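Local structure of endonuclease V (Streptomyces avermitilis, 3GOC) at residues R41-D46 against A60-A65; V70-T75 against D102-P107; V20-R25 against H120-G125; L130-G135 against V187-D192; F148-P153 against G179-F184. The protein probably nicks double-stranded DNA at the second phosphodiester bond 3' to a deoxyinosine, a magnesium-dependent step in the repair of deaminated bases. One frame throughout, in Å; residues are numbered along the deposited sequence.

Contact 1 (R41-D46 against A60-A65); sequences RVTGVD and AVVLDA. With MG (magnesium ion), chain C; MG (magnesium ion), chain D.
Val42 packs on Leu63 inside the antiparallel beta hairpin of strands 41-49 and 55-64, part of the central sheet of this RNase H-like fold. With CG1 set between its own backbone N and carbonyl carbon (chi1 60°), Val42 brings that methyl to 3.9 Å from Leu63 CB, and Ala65 CB lies near the same methyl. Val61 and Leu63 carry this face on to Arg215 and Thr212 of helix 211-228. Val42 with Leu63 and Gly44 with Val61 are hydrogen-bonded pairs, each closed by two backbone bonds; Leu63 N to Val42 O is the shortest, at 2.7 Å.

The other face holds Thr43 and Val62, a non-hydrogen-bonded pair in which Thr43 OG1 rests 3.3 Å from Val62 CG2. That hydroxyl bonds instead to Pro108 O, just ahead of strand 110-114. A valine here would keep a branched packing surface but would probably leave Pro108 O without its hydroxyl partner. Further along the same face Arg41 CG presses on Val62 CG1 at 3.5 Å. Its chain then bends at chi2 (70°), and a water in the guanidinium plane accepts from Arg41 NE at 2.7 Å and donates to Asp64 OD2 at 2.8 Å, linking two opposite charges that do not touch directly.

At the Asp46 end of segment 41-46 is the metal site, where Asp217 and Asp114 also bind magnesium. The Asp46 carboxylate spans both ions, OD1 holding one magnesium at 2.2 Å and OD2 the other at 2.5 Å.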
# COMPACT_ATOMS: atom_id res chain seq x y z
N ARG A 41 1.81 10.72 8.03
CA ARG A 41 3.27 10.65 7.89
C ARG A 41 3.78 9.23 8.10
O ARG A 41 3.18 8.44 8.81
CB ARG A 41 3.96 11.58 8.91
CG ARG A 41 4.11 13.05 8.50
CD ARG A 41 2.80 13.83 8.47
NE ARG A 41 3.03 15.21 8.03
CZ ARG A 41 3.40 16.21 8.82
NH1 ARG A 41 3.58 16.01 10.12
NH2 ARG A 41 3.59 17.42 8.32
N VAL A 42 4.90 8.91 7.45
CA VAL A 42 5.53 7.60 7.59
C VAL A 42 7.01 7.92 7.67
O VAL A 42 7.54 8.71 6.89
CB VAL A 42 5.18 6.67 6.40
CG1 VAL A 42 5.65 7.28 5.10
CG2 VAL A 42 5.78 5.29 6.62
N THR A 43 7.68 7.30 8.63
CA THR A 43 9.09 7.60 8.90
C THR A 43 10.04 6.42 8.85
O THR A 43 9.76 5.36 9.41
CB THR A 43 9.19 8.25 10.29
OG1 THR A 43 8.44 9.47 10.29
CG2 THR A 43 10.64 8.55 10.66
N GLY A 44 11.17 6.61 8.19
CA GLY A 44 12.15 5.56 8.14
C GLY A 44 13.24 5.84 9.16
O GLY A 44 13.57 6.99 9.42
N VAL A 45 13.77 4.78 9.77
CA VAL A 45 14.85 4.93 10.73
C VAL A 45 15.91 3.92 10.35
O VAL A 45 15.61 2.80 9.93
CB VAL A 45 14.40 4.65 12.19
CG1 VAL A 45 13.58 5.82 12.72
CG2 VAL A 45 13.60 3.37 12.26
N ASP A 46 17.17 4.33 10.48
CA ASP A 46 18.29 3.45 10.18
C ASP A 46 19.51 3.97 10.90
O ASP A 46 19.54 5.12 11.33
CB ASP A 46 18.55 3.41 8.67
CG ASP A 46 19.51 2.33 8.29
OD1 ASP A 46 20.21 2.50 7.26
OD2 ASP A 46 19.58 1.29 9.00
N ALA A 60 16.42 9.68 11.05
CA ALA A 60 14.98 9.50 10.98
C ALA A 60 14.54 10.42 9.85
O ALA A 60 14.85 11.61 9.86
CB ALA A 60 14.32 9.92 12.29
N VAL A 61 13.84 9.86 8.87
CA VAL A 61 13.37 10.65 7.74
C VAL A 61 11.86 10.49 7.64
O VAL A 61 11.36 9.39 7.44
CB VAL A 61 14.02 10.20 6.42
CG1 VAL A 61 13.49 11.05 5.27
CG2 VAL A 61 15.53 10.34 6.51
N VAL A 62 11.16 11.61 7.79
CA VAL A 62 9.70 11.63 7.74
C VAL A 62 9.20 11.95 6.34
O VAL A 62 9.62 12.93 5.73
CB VAL A 62 9.13 12.70 8.70
CG1 VAL A 62 7.62 12.59 8.75
CG2 VAL A 62 9.73 12.53 10.08
N LEU A 63 8.31 11.10 5.83
CA LEU A 63 7.74 11.31 4.50
C LEU A 63 6.25 11.58 4.57
O LEU A 63 5.57 11.19 5.52
CB LEU A 63 7.92 10.06 3.63
CG LEU A 63 9.30 9.42 3.50
CD1 LEU A 63 9.19 8.18 2.61
CD2 LEU A 63 10.27 10.41 2.91
N ASP A 64 5.74 12.29 3.57
CA ASP A 64 4.31 12.52 3.46
C ASP A 64 3.91 11.19 2.82
O ASP A 64 4.36 10.86 1.72
CB ASP A 64 4.02 13.68 2.51
CG ASP A 64 2.54 13.84 2.23
OD1 ASP A 64 2.10 13.49 1.12
OD2 ASP A 64 1.81 14.31 3.13
N ALA A 65 3.08 10.42 3.50
CA ALA A 65 2.68 9.11 3.00
C ALA A 65 1.98 9.12 1.65
O ALA A 65 2.17 8.20 0.84
CB ALA A 65 1.80 8.41 4.03
MG MG C . 21.72 1.15 6.40
MG MG D . 20.98 -0.49 8.00
O HOH W 1 2.96 15.57 5.33
O HOH W 2 23.50 2.22 7.41
O HOH W 3 23.24 -0.34 5.48
O HOH W 4 19.96 0.25 5.15
O HOH W 5 19.45 -1.69 9.68
O HOH W 6 20.91 -2.96 7.68

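Contact 2 (V70-T75 against D102-P107); sequences VVAEAT and DALPCP
Ala72 is the first residue of segment 70-75 to meet the loop 102-107, and its methyl takes three neighbours. Pro105 offers the CG and CD side of its ring, with Pro105 CG 3.9 Å from Ala72 CB; Cys106 SG comes in at 4.0 Å from the same CB, its chi1 of 62° placing the sulfur between backbone N and carbonyl carbon; Leu104 CD2 lies a little further off. Ala72 also belongs to a classic beta bulge, sharing Val62 of the neighbouring strand with Val71.

Glu73 points away from the loop, and its side chain touches Leu219 of helix 211-228, so the loop meets backbone instead: Leu104 CD2 lies 3.7 Å from Glu73 C. The next residue turns back. Ala74 CB touches Leu104 CD2 and Ala103 CB, both at 3.8 Å, so one leucine methyl bridges the two alanines while its other branch continues to Val62 on strand 55-64.

The loop follows helix 94-102 and leads into strand 110-114, and it lies against the outermost strand of the sheet within this chain. Methyls, a proline ring and a thiol sulfur make up the meeting surfaces, which implies that the two segments are held by fit and the hydrophobic effect rather than by directional bonds.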
# COMPACT_ATOMS: atom_id res chain seq x y z
N VAL A 70 9.74 14.02 1.12
CA VAL A 70 10.36 14.18 2.43
C VAL A 70 9.82 15.47 3.05
O VAL A 70 9.80 16.52 2.41
CB VAL A 70 11.90 14.28 2.31
CG1 VAL A 70 12.51 14.56 3.68
CG2 VAL A 70 12.45 13.00 1.74
N VAL A 71 9.37 15.38 4.30
CA VAL A 71 8.86 16.56 4.98
C VAL A 71 9.70 16.96 6.18
O VAL A 71 9.60 18.09 6.66
CB VAL A 71 7.39 16.37 5.43
CG1 VAL A 71 6.50 16.17 4.21
CG2 VAL A 71 7.27 15.19 6.37
N ALA A 72 10.55 16.05 6.66
CA ALA A 72 11.41 16.35 7.80
C ALA A 72 12.47 15.27 7.97
O ALA A 72 12.28 14.13 7.54
CB ALA A 72 10.57 16.45 9.07
N GLU A 73 13.58 15.63 8.60
CA GLU A 73 14.65 14.66 8.84
C GLU A 73 15.50 15.11 10.01
O GLU A 73 15.55 16.30 10.33
CB GLU A 73 15.52 14.49 7.59
CG GLU A 73 16.20 15.76 7.13
CD GLU A 73 17.01 15.55 5.86
OE1 GLU A 73 16.45 15.01 4.88
OE2 GLU A 73 18.20 15.93 5.84
N ALA A 74 16.16 14.15 10.66
CA ALA A 74 17.02 14.46 11.80
C ALA A 74 17.99 13.32 12.02
O ALA A 74 17.71 12.18 11.66
CB ALA A 74 16.17 14.68 13.05
N THR A 75 19.14 13.63 12.61
CA THR A 75 20.13 12.60 12.91
C THR A 75 20.65 12.83 14.32
O THR A 75 20.44 13.89 14.91
CB THR A 75 21.33 12.64 11.94
OG1 THR A 75 21.97 13.92 12.00
CG2 THR A 75 20.89 12.36 10.52
N ASP A 102 13.45 12.17 18.54
CA ASP A 102 13.14 13.33 19.39
C ASP A 102 13.57 14.64 18.75
O ASP A 102 13.01 15.70 19.05
CB ASP A 102 13.82 13.19 20.76
CG ASP A 102 13.17 12.14 21.63
OD1 ASP A 102 11.99 11.79 21.38
OD2 ASP A 102 13.83 11.66 22.58
N ALA A 103 14.56 14.58 17.86
CA ALA A 103 15.06 15.77 17.19
C ALA A 103 14.17 16.22 16.04
O ALA A 103 14.36 17.31 15.49
CB ALA A 103 16.48 15.53 16.69
N LEU A 104 13.21 15.39 15.65
CA LEU A 104 12.30 15.74 14.57
C LEU A 104 11.36 16.85 14.99
O LEU A 104 11.02 16.98 16.17
CB LEU A 104 11.47 14.53 14.15
CG LEU A 104 12.19 13.39 13.44
CD1 LEU A 104 11.25 12.19 13.34
CD2 LEU A 104 12.65 13.83 12.06
N PRO A 105 10.93 17.68 14.04
CA PRO A 105 10.02 18.79 14.33
C PRO A 105 8.55 18.37 14.29
O PRO A 105 7.66 19.17 14.53
CB PRO A 105 10.35 19.79 13.22
CG PRO A 105 10.62 18.89 12.06
CD PRO A 105 11.47 17.79 12.67
N CYS A 106 8.31 17.10 13.98
CA CYS A 106 6.94 16.60 13.92
C CYS A 106 6.90 15.13 14.33
O CYS A 106 7.93 14.45 14.42
CB CYS A 106 6.41 16.72 12.48
SG CYS A 106 7.36 15.73 11.27
N PRO A 107 5.69 14.61 14.61
CA PRO A 107 5.56 13.21 15.01
C PRO A 107 5.91 12.34 13.80
O PRO A 107 5.71 12.76 12.66
CB PRO A 107 4.09 13.10 15.39
CG PRO A 107 3.77 14.47 15.90
CD PRO A 107 4.44 15.35 14.87

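Contact 3 (V20-R25 against H120-G125); sequences VQDELR and HPRRFG
Asp22 and Arg122 supply the charged part of the contact. Arg122 grips the carboxylate side-on with two nitrogens: NH2 gives a fairly straight bond (160°) to the syn lone pair of Asp22 OD2 at 3.0 Å, and NE reaches Asp22 OD1 at 2.9 Å along a more bent path, the two flat groups being turned 36° apart. Arg25, three residues on from Asp22, sends NH1 to Asp22 OD1 at 2.9 Å from the opposite face of the carboxylate. Two arginines sharing one aspartate would probably favour its ionised form. Arg122 O also lies over one face of the Arg25 guanidinium, a contact and not a bond.

Apolar packing centres on Phe124. Its chi1 of -162° sets CG opposite the backbone N, and the ring reaches across to the helix and lays one face against its backbone at Gln21 O and Arg25 N, while its far end brings CZ to 3.4 Å from Leu24 CB. His129 and Val28 also touch this ring.

Uncharged hydrogen bonds complete the contact. Gln21 NE2 donates to a water at 3.0 Å, which in turn donates to Phe124 O at 2.8 Å. Gln21 NE2 also bonds to Gly87 O, an acceptor it shares with His120 NE2. Within the loop, Arg122 N bonds to His120 ND1 at 2.8 Å.

Helix 14-24 is thus docked on the connection between strand 110-114 and helix 126-134 of the RNase H-like core, where a type I beta turn, His120 to Arg123, leads to Gly125 as the N-cap of that helix.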
# COMPACT_ATOMS: atom_id res chain seq x y z
N VAL A 20 15.24 -7.43 30.12
CA VAL A 20 14.53 -6.24 29.66
C VAL A 20 13.62 -6.64 28.51
O VAL A 20 12.46 -6.22 28.44
CB VAL A 20 15.51 -5.13 29.20
CG1 VAL A 20 14.73 -3.99 28.52
CG2 VAL A 20 16.29 -4.58 30.38
N GLN A 21 14.13 -7.46 27.60
CA GLN A 21 13.32 -7.90 26.46
C GLN A 21 12.08 -8.66 26.90
O GLN A 21 10.99 -8.41 26.41
CB GLN A 21 14.15 -8.79 25.53
CG GLN A 21 15.36 -8.11 24.92
CD GLN A 21 16.09 -9.01 23.94
OE1 GLN A 21 16.35 -10.17 24.24
NE2 GLN A 21 16.43 -8.48 22.77
N ASP A 22 12.25 -9.60 27.83
CA ASP A 22 11.11 -10.38 28.29
C ASP A 22 10.08 -9.53 29.04
O ASP A 22 8.89 -9.82 29.01
CB ASP A 22 11.56 -11.55 29.17
CG ASP A 22 12.38 -12.57 28.40
OD1 ASP A 22 12.18 -12.69 27.17
OD2 ASP A 22 13.19 -13.27 29.03
N GLU A 23 10.55 -8.48 29.70
CA GLU A 23 9.66 -7.60 30.45
C GLU A 23 8.92 -6.61 29.55
O GLU A 23 7.72 -6.40 29.70
CB GLU A 23 10.46 -6.85 31.52
CG GLU A 23 11.06 -7.79 32.57
CD GLU A 23 12.17 -7.15 33.38
OE1 GLU A 23 12.73 -7.82 34.27
OE2 GLU A 23 12.50 -5.97 33.12
N LEU A 24 9.64 -6.02 28.59
CA LEU A 24 9.03 -5.05 27.68
C LEU A 24 8.16 -5.67 26.60
O LEU A 24 7.28 -5.01 26.05
CB LEU A 24 10.12 -4.19 27.03
CG LEU A 24 10.87 -3.20 27.93
CD1 LEU A 24 11.89 -2.43 27.10
CD2 LEU A 24 9.88 -2.24 28.59
N ARG A 25 8.40 -6.94 26.29
CA ARG A 25 7.63 -7.63 25.25
C ARG A 25 6.15 -7.66 25.63
O ARG A 25 5.28 -7.71 24.76
CB ARG A 25 8.13 -9.06 25.06
CG ARG A 25 7.62 -9.72 23.79
CD ARG A 25 7.53 -11.23 23.95
NE ARG A 25 8.71 -11.79 24.60
CZ ARG A 25 8.88 -13.09 24.84
NH1 ARG A 25 9.98 -13.51 25.44
NH2 ARG A 25 7.94 -13.96 24.48
N HIS A 120 12.15 -12.27 15.63
CA HIS A 120 13.34 -12.19 16.45
C HIS A 120 13.36 -13.39 17.40
O HIS A 120 12.31 -13.89 17.78
CB HIS A 120 13.27 -10.86 17.21
CG HIS A 120 14.34 -10.65 18.23
ND1 HIS A 120 14.25 -11.13 19.52
CD2 HIS A 120 15.53 -10.00 18.15
CE1 HIS A 120 15.33 -10.77 20.20
NE2 HIS A 120 16.12 -10.09 19.39
N PRO A 121 14.56 -13.87 17.76
CA PRO A 121 14.68 -15.02 18.67
C PRO A 121 13.82 -14.93 19.92
O PRO A 121 13.34 -15.94 20.42
CB PRO A 121 16.19 -15.07 18.97
CG PRO A 121 16.67 -13.67 18.66
CD PRO A 121 15.89 -13.35 17.42
N ARG A 122 13.63 -13.71 20.43
CA ARG A 122 12.80 -13.51 21.61
C ARG A 122 11.55 -12.70 21.27
O ARG A 122 10.91 -12.12 22.15
CB ARG A 122 13.59 -12.82 22.72
CG ARG A 122 14.31 -13.79 23.66
CD ARG A 122 14.97 -13.05 24.81
NE ARG A 122 14.70 -13.68 26.10
CZ ARG A 122 15.14 -14.88 26.45
NH1 ARG A 122 15.87 -15.60 25.62
NH2 ARG A 122 14.85 -15.37 27.65
N ARG A 123 11.22 -12.67 19.99
CA ARG A 123 10.06 -11.94 19.50
C ARG A 123 10.09 -10.49 19.96
O ARG A 123 9.05 -9.89 20.22
CB ARG A 123 8.78 -12.62 20.01
CG ARG A 123 8.68 -14.10 19.66
CD ARG A 123 8.47 -14.33 18.17
NE ARG A 123 8.28 -15.75 17.86
CZ ARG A 123 9.27 -16.62 17.71
NH1 ARG A 123 10.53 -16.24 17.84
NH2 ARG A 123 9.00 -17.89 17.45
N PHE A 124 11.28 -9.91 20.04
CA PHE A 124 11.40 -8.53 20.47
C PHE A 124 12.59 -7.84 19.81
O PHE A 124 13.53 -7.42 20.48
CB PHE A 124 11.53 -8.47 22.00
CG PHE A 124 11.24 -7.12 22.58
CD1 PHE A 124 12.25 -6.38 23.19
CD2 PHE A 124 9.95 -6.60 22.55
CE1 PHE A 124 11.98 -5.13 23.75
CE2 PHE A 124 9.66 -5.35 23.11
CZ PHE A 124 10.67 -4.62 23.72
N GLY A 125 12.53 -7.74 18.49
CA GLY A 125 13.60 -7.09 17.75
C GLY A 125 13.47 -5.57 17.79
O GLY A 125 12.56 -5.04 18.42
O HOH W 7 15.61 -5.82 21.56

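Contact 4 (L130-G135 against V187-D192); sequences LGVLTG and VGHRVD
His189 lies against the backbone of Gly131, CD2 coming to 3.2 Å from Gly131 O and CB to 3.7 Å from Gly131 CA. Because Gly131 has no side chain, helix 126-134 and strand 183-189 can approach until the CA atoms of Gly131 and His189 are 5.1 Å apart. One face of the imidazole looks toward Val132 N and CG2; over the centre of the other sits Arg190 CG, 3.4 Å above the ring plane.

Arg190 then bends at chi3 (58°) and brings NH1 to Gly135 O at 2.8 Å, in the carbonyl plane and near the plane of its own guanidinium. Gly135 has just left the helix with positive phi, so the bond catches the chain at the exit.

This is helix-on-sheet packing in the RNase H-like fold, at a classic beta bulge in which Gly188 and His189 both face Thr138 of the adjoining strand.

In the second shell, Arg190 NE makes a salt bridge with Glu32 OE1, and His189 ND1 is held by the backbone N of Ile29. A leucine in place of Arg190 would probably leave Gly135 O without this donor and Glu32 OE1 without this charged partner.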
# COMPACT_ATOMS: atom_id res chain seq x y z
N LEU A 130 11.54 -0.48 19.83
CA LEU A 130 11.35 0.94 19.60
C LEU A 130 9.87 1.31 19.75
O LEU A 130 9.52 2.36 20.29
CB LEU A 130 11.84 1.31 18.19
CG LEU A 130 11.74 2.78 17.78
CD1 LEU A 130 12.70 3.63 18.62
CD2 LEU A 130 12.09 2.90 16.30
N GLY A 131 9.00 0.42 19.27
CA GLY A 131 7.57 0.66 19.36
C GLY A 131 7.08 0.81 20.79
O GLY A 131 6.37 1.76 21.13
N VAL A 132 7.47 -0.13 21.64
CA VAL A 132 7.05 -0.08 23.04
C VAL A 132 7.61 1.12 23.80
O VAL A 132 6.93 1.70 24.64
CB VAL A 132 7.42 -1.39 23.76
CG1 VAL A 132 7.18 -1.26 25.26
CG2 VAL A 132 6.58 -2.54 23.20
N LEU A 133 8.85 1.51 23.50
CA LEU A 133 9.45 2.65 24.19
C LEU A 133 8.84 3.98 23.77
O LEU A 133 8.71 4.89 24.59
CB LEU A 133 10.96 2.68 23.95
CG LEU A 133 11.76 1.53 24.57
CD1 LEU A 133 13.23 1.70 24.22
CD2 LEU A 133 11.57 1.52 26.08
N THR A 134 8.47 4.10 22.50
CA THR A 134 7.89 5.33 21.98
C THR A 134 6.38 5.34 22.07
O THR A 134 5.76 6.41 22.10
CB THR A 134 8.24 5.55 20.49
OG1 THR A 134 7.70 4.47 19.72
CG2 THR A 134 9.75 5.62 20.29
N GLY A 135 5.80 4.15 22.13
CA GLY A 135 4.35 4.02 22.19
C GLY A 135 3.75 4.21 20.80
O GLY A 135 2.53 4.24 20.65
N VAL A 187 5.75 -7.30 12.03
CA VAL A 187 5.10 -6.28 12.84
C VAL A 187 6.03 -5.87 13.96
O VAL A 187 6.83 -6.66 14.47
CB VAL A 187 3.79 -6.81 13.44
CG1 VAL A 187 2.81 -7.14 12.33
CG2 VAL A 187 4.06 -8.02 14.29
N GLY A 188 5.95 -4.60 14.33
CA GLY A 188 6.76 -4.10 15.42
C GLY A 188 5.85 -3.89 16.62
O GLY A 188 5.95 -4.59 17.63
N HIS A 189 4.95 -2.93 16.48
CA HIS A 189 4.03 -2.57 17.56
C HIS A 189 2.84 -1.79 16.99
O HIS A 189 3.01 -0.94 16.11
CB HIS A 189 4.79 -1.72 18.58
CG HIS A 189 3.97 -1.26 19.74
ND1 HIS A 189 3.30 -2.14 20.57
CD2 HIS A 189 3.80 -0.03 20.28
CE1 HIS A 189 2.75 -1.46 21.57
NE2 HIS A 189 3.04 -0.18 21.41
N ARG A 190 1.64 -2.09 17.48
CA ARG A 190 0.41 -1.41 17.08
C ARG A 190 0.08 -1.40 15.58
O ARG A 190 -0.55 -0.47 15.09
CB ARG A 190 0.45 0.03 17.61
CG ARG A 190 0.50 0.12 19.14
CD ARG A 190 0.45 1.57 19.60
NE ARG A 190 -0.76 2.22 19.11
CZ ARG A 190 -0.88 3.53 18.88
NH1 ARG A 190 0.15 4.34 19.09
NH2 ARG A 190 -2.02 4.02 18.41
N VAL A 191 0.49 -2.45 14.87
CA VAL A 191 0.20 -2.59 13.43
C VAL A 191 0.04 -4.08 13.15
O VAL A 191 0.78 -4.88 13.71
CB VAL A 191 1.37 -2.06 12.55
CG1 VAL A 191 1.00 -2.17 11.09
CG2 VAL A 191 1.70 -0.62 12.91
N ASP A 192 -0.92 -4.48 12.31
CA ASP A 192 -1.03 -5.91 12.02
C ASP A 192 -0.30 -6.22 10.71
O ASP A 192 0.15 -5.31 10.01
CB ASP A 192 -2.49 -6.42 12.00
CG ASP A 192 -3.37 -5.80 10.92
OD1 ASP A 192 -2.87 -5.28 9.91
OD2 ASP A 192 -4.62 -5.87 11.09

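Contact 5 (F148-P153 against G179-F184); sequences FSYEDP and GVKPVF
Tyr150 and Phe184 are brought together by opposite first torsions. Tyr150 CG stands between its backbone N and carbonyl carbon (chi1 69°), while Phe184 CG is anti to the carbonyl carbon (chi1 -53°). The result is a T-shaped, edge-to-face pair, with the edge of Phe184 toward the face of Tyr150, ring centroids 5.0 Å apart and planes inclined at 65°.

The pair spans the antiparallel end of the mixed sheet. Phe184 is the second residue of strand 183-189, Tyr150 is on the short, weakly bonded strand 149-150, and strands 168-174 and 160-165 run between them. Ala173 on strand 168-174 touches both aromatic residues.

Phe184 CE2 is placed off-centre over the tyrosine ring, 3.4 Å from Tyr150 CE2, and Phe184 CZ comes to 3.6 Å from Tyr150 OH. Lys181 crosses the tyrosine at about a right angle: its chain, bent at chi2, carries CE to 3.8 Å from Tyr150 OH, a contact through carbon. Tyr150 CE1 packs against Pro182 CG at 4.2 Å.

Beyond the rings, Arg175 links the two backbones, bonding with separate nitrogens to Pro153 O and Val180 O; Arg208 holds the 179-184 side alone, at Lys181 O and Pro182 O. The side chain of Phe184 is buried, about 9 Å from that of Asp114, a magnesium ligand. Two buried proline rings also meet, with Pro153 CG 4.1 Å from Pro182 CG.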
# COMPACT_ATOMS: atom_id res chain seq x y z
N PHE A 148 15.21 -17.25 9.34
CA PHE A 148 13.83 -17.67 9.16
C PHE A 148 13.62 -18.35 7.81
O PHE A 148 14.40 -18.16 6.88
CB PHE A 148 12.89 -16.46 9.30
CG PHE A 148 13.11 -15.68 10.56
CD1 PHE A 148 13.52 -14.35 10.51
CD2 PHE A 148 12.93 -16.29 11.81
CE1 PHE A 148 13.75 -13.63 11.68
CE2 PHE A 148 13.16 -15.58 12.98
CZ PHE A 148 13.57 -14.25 12.93
N SER A 149 12.56 -19.15 7.70
CA SER A 149 12.28 -19.85 6.46
C SER A 149 10.99 -19.36 5.83
O SER A 149 10.15 -18.76 6.50
CB SER A 149 12.17 -21.35 6.72
OG SER A 149 11.02 -21.64 7.48
N TYR A 150 10.84 -19.62 4.54
CA TYR A 150 9.65 -19.19 3.83
C TYR A 150 9.55 -19.86 2.47
O TYR A 150 10.57 -20.22 1.87
CB TYR A 150 9.67 -17.67 3.65
CG TYR A 150 10.74 -17.18 2.69
CD1 TYR A 150 10.43 -16.87 1.37
CD2 TYR A 150 12.06 -17.02 3.12
CE1 TYR A 150 11.41 -16.40 0.49
CE2 TYR A 150 13.05 -16.56 2.24
CZ TYR A 150 12.71 -16.25 0.93
OH TYR A 150 13.67 -15.79 0.06
N GLU A 151 8.32 -20.05 2.02
CA GLU A 151 8.06 -20.62 0.71
C GLU A 151 8.09 -19.42 -0.23
O GLU A 151 7.69 -18.32 0.17
CB GLU A 151 6.66 -21.25 0.66
CG GLU A 151 6.45 -22.42 1.61
CD GLU A 151 7.13 -23.69 1.15
OE1 GLU A 151 6.99 -24.72 1.83
OE2 GLU A 151 7.81 -23.65 0.10
N ASP A 152 8.56 -19.60 -1.45
CA ASP A 152 8.60 -18.49 -2.40
C ASP A 152 7.20 -17.94 -2.60
O ASP A 152 6.27 -18.68 -2.94
CB ASP A 152 9.15 -18.94 -3.76
CG ASP A 152 10.62 -19.27 -3.71
OD1 ASP A 152 11.41 -18.42 -3.26
OD2 ASP A 152 11.00 -20.39 -4.14
N PRO A 153 7.01 -16.63 -2.39
CA PRO A 153 5.68 -16.05 -2.58
C PRO A 153 5.38 -15.98 -4.08
O PRO A 153 6.27 -16.23 -4.90
CB PRO A 153 5.81 -14.66 -1.95
CG PRO A 153 7.25 -14.32 -2.21
CD PRO A 153 7.96 -15.62 -1.89
N GLY A 179 8.78 -10.33 -10.01
CA GLY A 179 9.87 -11.23 -10.35
C GLY A 179 11.19 -10.98 -9.64
O GLY A 179 12.18 -11.63 -9.94
N VAL A 180 11.19 -10.03 -8.71
CA VAL A 180 12.38 -9.67 -7.95
C VAL A 180 12.33 -10.28 -6.54
O VAL A 180 11.25 -10.49 -6.00
CB VAL A 180 12.49 -8.13 -7.81
CG1 VAL A 180 13.71 -7.75 -6.98
CG2 VAL A 180 12.58 -7.49 -9.19
N LYS A 181 13.49 -10.58 -5.97
CA LYS A 181 13.61 -11.14 -4.62
C LYS A 181 12.73 -10.36 -3.63
O LYS A 181 12.74 -9.13 -3.62
CB LYS A 181 15.08 -11.07 -4.19
CG LYS A 181 15.33 -11.06 -2.70
CD LYS A 181 15.00 -12.39 -2.06
CE LYS A 181 15.30 -12.37 -0.57
NZ LYS A 181 16.74 -12.09 -0.29
N PRO A 182 11.96 -11.06 -2.78
CA PRO A 182 11.11 -10.33 -1.83
C PRO A 182 11.85 -9.72 -0.65
O PRO A 182 13.05 -9.95 -0.46
CB PRO A 182 10.11 -11.39 -1.38
CG PRO A 182 10.93 -12.65 -1.42
CD PRO A 182 11.71 -12.51 -2.71
N VAL A 183 11.13 -8.92 0.13
CA VAL A 183 11.70 -8.33 1.34
C VAL A 183 10.96 -9.04 2.46
O VAL A 183 10.02 -9.78 2.21
CB VAL A 183 11.49 -6.79 1.42
CG1 VAL A 183 12.32 -6.12 0.34
CG2 VAL A 183 10.02 -6.43 1.29
N PHE A 184 11.39 -8.82 3.70
CA PHE A 184 10.80 -9.52 4.82
C PHE A 184 10.20 -8.57 5.83
O PHE A 184 10.89 -7.83 6.53
CB PHE A 184 11.87 -10.43 5.40
CG PHE A 184 12.48 -11.32 4.35
CD1 PHE A 184 13.58 -10.89 3.60
CD2 PHE A 184 11.86 -12.52 4.01
CE1 PHE A 184 14.04 -11.65 2.52
CE2 PHE A 184 12.31 -13.28 2.94
CZ PHE A 184 13.40 -12.84 2.18

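In the fold
Contacts 1, 2, 4 and 5 all reach the same mixed sheet, and contact 3 fastens an N-terminal helix outside it. Contacts 1 and 2 are neighbours, centres about 8 Å apart, joined by backbone bonds between strands 55-64 and 70-79. Contacts 3 and 4, about 12 Å apart, touch where Leu24 and Phe124 meet Val132. Contact 5 is the far end, about 32 Å from contact 2, and shares strand 183-189 with contact 4. Along the chain, contacts 1 and 2 lie inside the loop closed by contact 3, and contact 5 inside that of contact 4. The magnesium site lies at one end of contact 1, in a sheet that contacts 2 and 4 tie to distant segments.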